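Local coordinates for protein SidF, inhibitor of growth family, member 3 (PDB 4FYE) that probably removes a phosphate group from phosphoinositide lipids, acting as a phosphatidylinositol phosphate phosphatase of Legionella pneumophila, at residues His682-His686 / Asp723-Ala728. The protein carries 1 engineered substitution. Numbering follows the deposited sequence.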
loop_
_atom_site.group_PDB
_atom_site.type_symbol
_atom_site.label_atom_id
_atom_site.label_comp_id
_atom_site.label_asym_id
_atom_site.label_seq_id
_atom_site.Cartn_x
_atom_site.Cartn_y
_atom_site.Cartn_z
ATOM N N HIS A 682 9.229 -21.115 0.503
ATOM C CA HIS A 682 10.646 -21.274 0.874
ATOM C C HIS A 682 10.899 -20.804 2.297
ATOM O O HIS A 682 10.490 -19.709 2.692
ATOM C CB HIS A 682 11.651 -20.641 -0.118
ATOM C CG HIS A 682 13.101 -20.967 0.230
ATOM N ND1 HIS A 682 13.846 -20.212 1.113
ATOM C CD2 HIS A 682 13.900 -22.064 -0.112
ATOM C CE1 HIS A 682 15.053 -20.771 1.278
ATOM N NE2 HIS A 682 15.094 -21.908 0.532
ATOM N N ARG A 683 11.543 -21.663 3.075
ATOM C CA ARG A 683 11.842 -21.408 4.466
ATOM C C ARG A 683 13.216 -20.705 4.571
ATOM O O ARG A 683 14.258 -21.344 4.368
ATOM C CB ARG A 683 11.831 -22.762 5.285
ATOM C CG ARG A 683 10.463 -23.489 5.396
ATOM C CD ARG A 683 9.310 -22.603 5.962
ATOM N NE ARG A 683 8.795 -21.534 5.060
ATOM C CZ ARG A 683 8.159 -20.413 5.501
ATOM N NH1 ARG A 683 7.979 -20.177 6.822
ATOM N NH2 ARG A 683 7.689 -19.488 4.648
ATOM N N ARG A 684 13.234 -19.417 4.923
ATOM C CA ARG A 684 14.532 -18.705 4.987
ATOM C C ARG A 684 15.378 -19.254 6.106
ATOM O O ARG A 684 14.849 -19.626 7.163
ATOM C CB ARG A 684 14.361 -17.181 5.115
ATOM C CG ARG A 684 14.199 -16.486 3.786
ATOM C CD ARG A 684 12.838 -15.793 3.589
ATOM N NE ARG A 684 11.824 -16.646 2.994
ATOM C CZ ARG A 684 10.923 -16.314 2.046
ATOM N NH1 ARG A 684 10.867 -15.132 1.474
ATOM N NH2 ARG A 684 10.065 -17.254 1.634
ATOM N N THR A 685 16.687 -19.345 5.881
ATOM C CA THR A 685 17.593 -19.956 6.879
ATOM C C THR A 685 18.644 -19.017 7.424
ATOM O O THR A 685 19.250 -19.379 8.398
ATOM C CB THR A 685 18.325 -21.191 6.332
ATOM O OG1 THR A 685 19.031 -20.807 5.151
ATOM C CG2 THR A 685 17.340 -22.297 5.957
ATOM N N HIS A 686 18.874 -17.838 6.830
ATOM C CA HIS A 686 19.752 -16.812 7.462
ATOM C C HIS A 686 21.213 -17.231 7.547
ATOM O O HIS A 686 21.984 -16.685 8.334
ATOM C CB HIS A 686 19.229 -16.407 8.862
ATOM C CG HIS A 686 17.725 -16.301 8.920
ATOM N ND1 HIS A 686 16.935 -17.283 9.430
ATOM C CD2 HIS A 686 16.859 -15.310 8.448
ATOM C CE1 HIS A 686 15.647 -16.912 9.321
ATOM N NE2 HIS A 686 15.606 -15.717 8.696
ATOM N N ASP A 723 7.096 -15.817 12.712
ATOM C CA ASP A 723 7.887 -16.990 12.400
ATOM C C ASP A 723 9.148 -16.633 11.524
ATOM O O ASP A 723 9.022 -16.115 10.384
ATOM C CB ASP A 723 6.994 -18.016 11.714
ATOM C CG ASP A 723 7.766 -19.221 11.255
ATOM O OD1 ASP A 723 9.029 -19.155 11.289
ATOM O OD2 ASP A 723 7.141 -20.213 10.820
ATOM N N LYS A 724 10.350 -16.902 12.058
ATOM C CA LYS A 724 11.564 -16.205 11.576
ATOM C C LYS A 724 11.891 -16.723 10.146
ATOM O O LYS A 724 12.519 -16.065 9.340
ATOM C CB LYS A 724 12.756 -16.372 12.517
ATOM C CG LYS A 724 13.178 -17.817 12.610
ATOM C CD LYS A 724 14.472 -18.008 13.382
ATOM C CE LYS A 724 14.962 -19.445 13.125
ATOM N NZ LYS A 724 16.180 -19.916 13.841
ATOM N N ALA A 725 11.382 -17.896 9.815
ATOM C CA ALA A 725 11.647 -18.465 8.525
ATOM C C ALA A 725 10.887 -17.777 7.378
ATOM O O ALA A 725 11.211 -18.016 6.197
ATOM C CB ALA A 725 11.340 -19.936 8.606
ATOM N N ASN A 726 9.915 -16.915 7.737
ATOM C CA ASN A 726 9.202 -16.025 6.786
ATOM C C ASN A 726 9.968 -14.867 6.188
ATOM O O ASN A 726 9.495 -14.332 5.173
ATOM C CB ASN A 726 7.910 -15.458 7.374
ATOM C CG ASN A 726 6.833 -16.530 7.558
ATOM O OD1 ASN A 726 6.860 -17.536 6.866
ATOM N ND2 ASN A 726 5.878 -16.306 8.496
ATOM N N PHE A 727 11.122 -14.475 6.779
ATOM C CA PHE A 727 11.848 -13.321 6.287
ATOM C C PHE A 727 13.369 -13.499 6.335
ATOM O O PHE A 727 13.927 -14.068 7.284
ATOM C CB PHE A 727 11.420 -12.095 7.097
ATOM C CG PHE A 727 9.976 -11.708 6.881
ATOM C CD1 PHE A 727 9.606 -10.943 5.804
ATOM C CD2 PHE A 727 8.986 -12.108 7.790
ATOM C CE1 PHE A 727 8.263 -10.603 5.613
ATOM C CE2 PHE A 727 7.670 -11.748 7.623
ATOM C CZ PHE A 727 7.304 -11.015 6.507
ATOM N N ALA A 728 14.034 -13.008 5.302
ATOM C CA ALA A 728 15.484 -12.991 5.218
ATOM C C ALA A 728 16.084 -12.206 6.377
ATOM O O ALA A 728 17.111 -12.589 6.946
ATOM C CB ALA A 728 15.913 -12.386 3.913
#
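Arg683 takes hold of the Asn726 amide oxygen with both end nitrogens of its guanidinium. Arg683 NH1 lies 2.9 Å from Asn726 OD1, and Arg683 NH2 bonds to the same oxygen. The oxygen sits in the guanidinium plane, while the amide plane is turned 72° away from it. NH2 meets OD1 in the carbonyl plane; NH1 comes from above it. The Arg683 chain bends at chi2 (-54°) and chi3 (72°), which lays one guanidinium face over Ala725 O. Arg683 NE and NH2 also bond to Asp681 O and Leu680 O, respectively, at the end of helix 678-681. The Asn726 ND2 bonds to Gly621 O, which helps fix the amide rotation.

The tight centre is Arg684, buried against segment 723-728. Its backbone N gives a 2.8 Å hydrogen bond to a lone pair of Ala725 O. Arg684 CD lies 3.5 Å from Ala728 N. The guanidinium turns back to its own segment, where Arg684 NH2 bonds to His682 O at 2.7 Å. Arg684 NH1 forms a salt bridge with Asp697, which also accepts from Ala728 N and so ties both segments to helix 692-699.

Segment 723-728 makes a short 3-10 turn at 724-726, between helices 701-712 and 733-741. An Asx turn begins it: Asp723 OD1 accepts from Ala725 N. Past this turn, the edge of the His686 ring meets the backbone. His686 NE2 donates to Phe727 O at 2.7 Å, approaching the carbonyl almost head-on. Lys724 O is also near the ring edge, 3.2 Å from His686 NE2.

Packing is looser toward solvent. The aliphatic CG of exposed Lys724 lies 4.2 Å from His686 CE1. On the Arg683 flank, Asp723 OD2 stays 4.1 Å from Arg683 NH1, too far for a salt bridge.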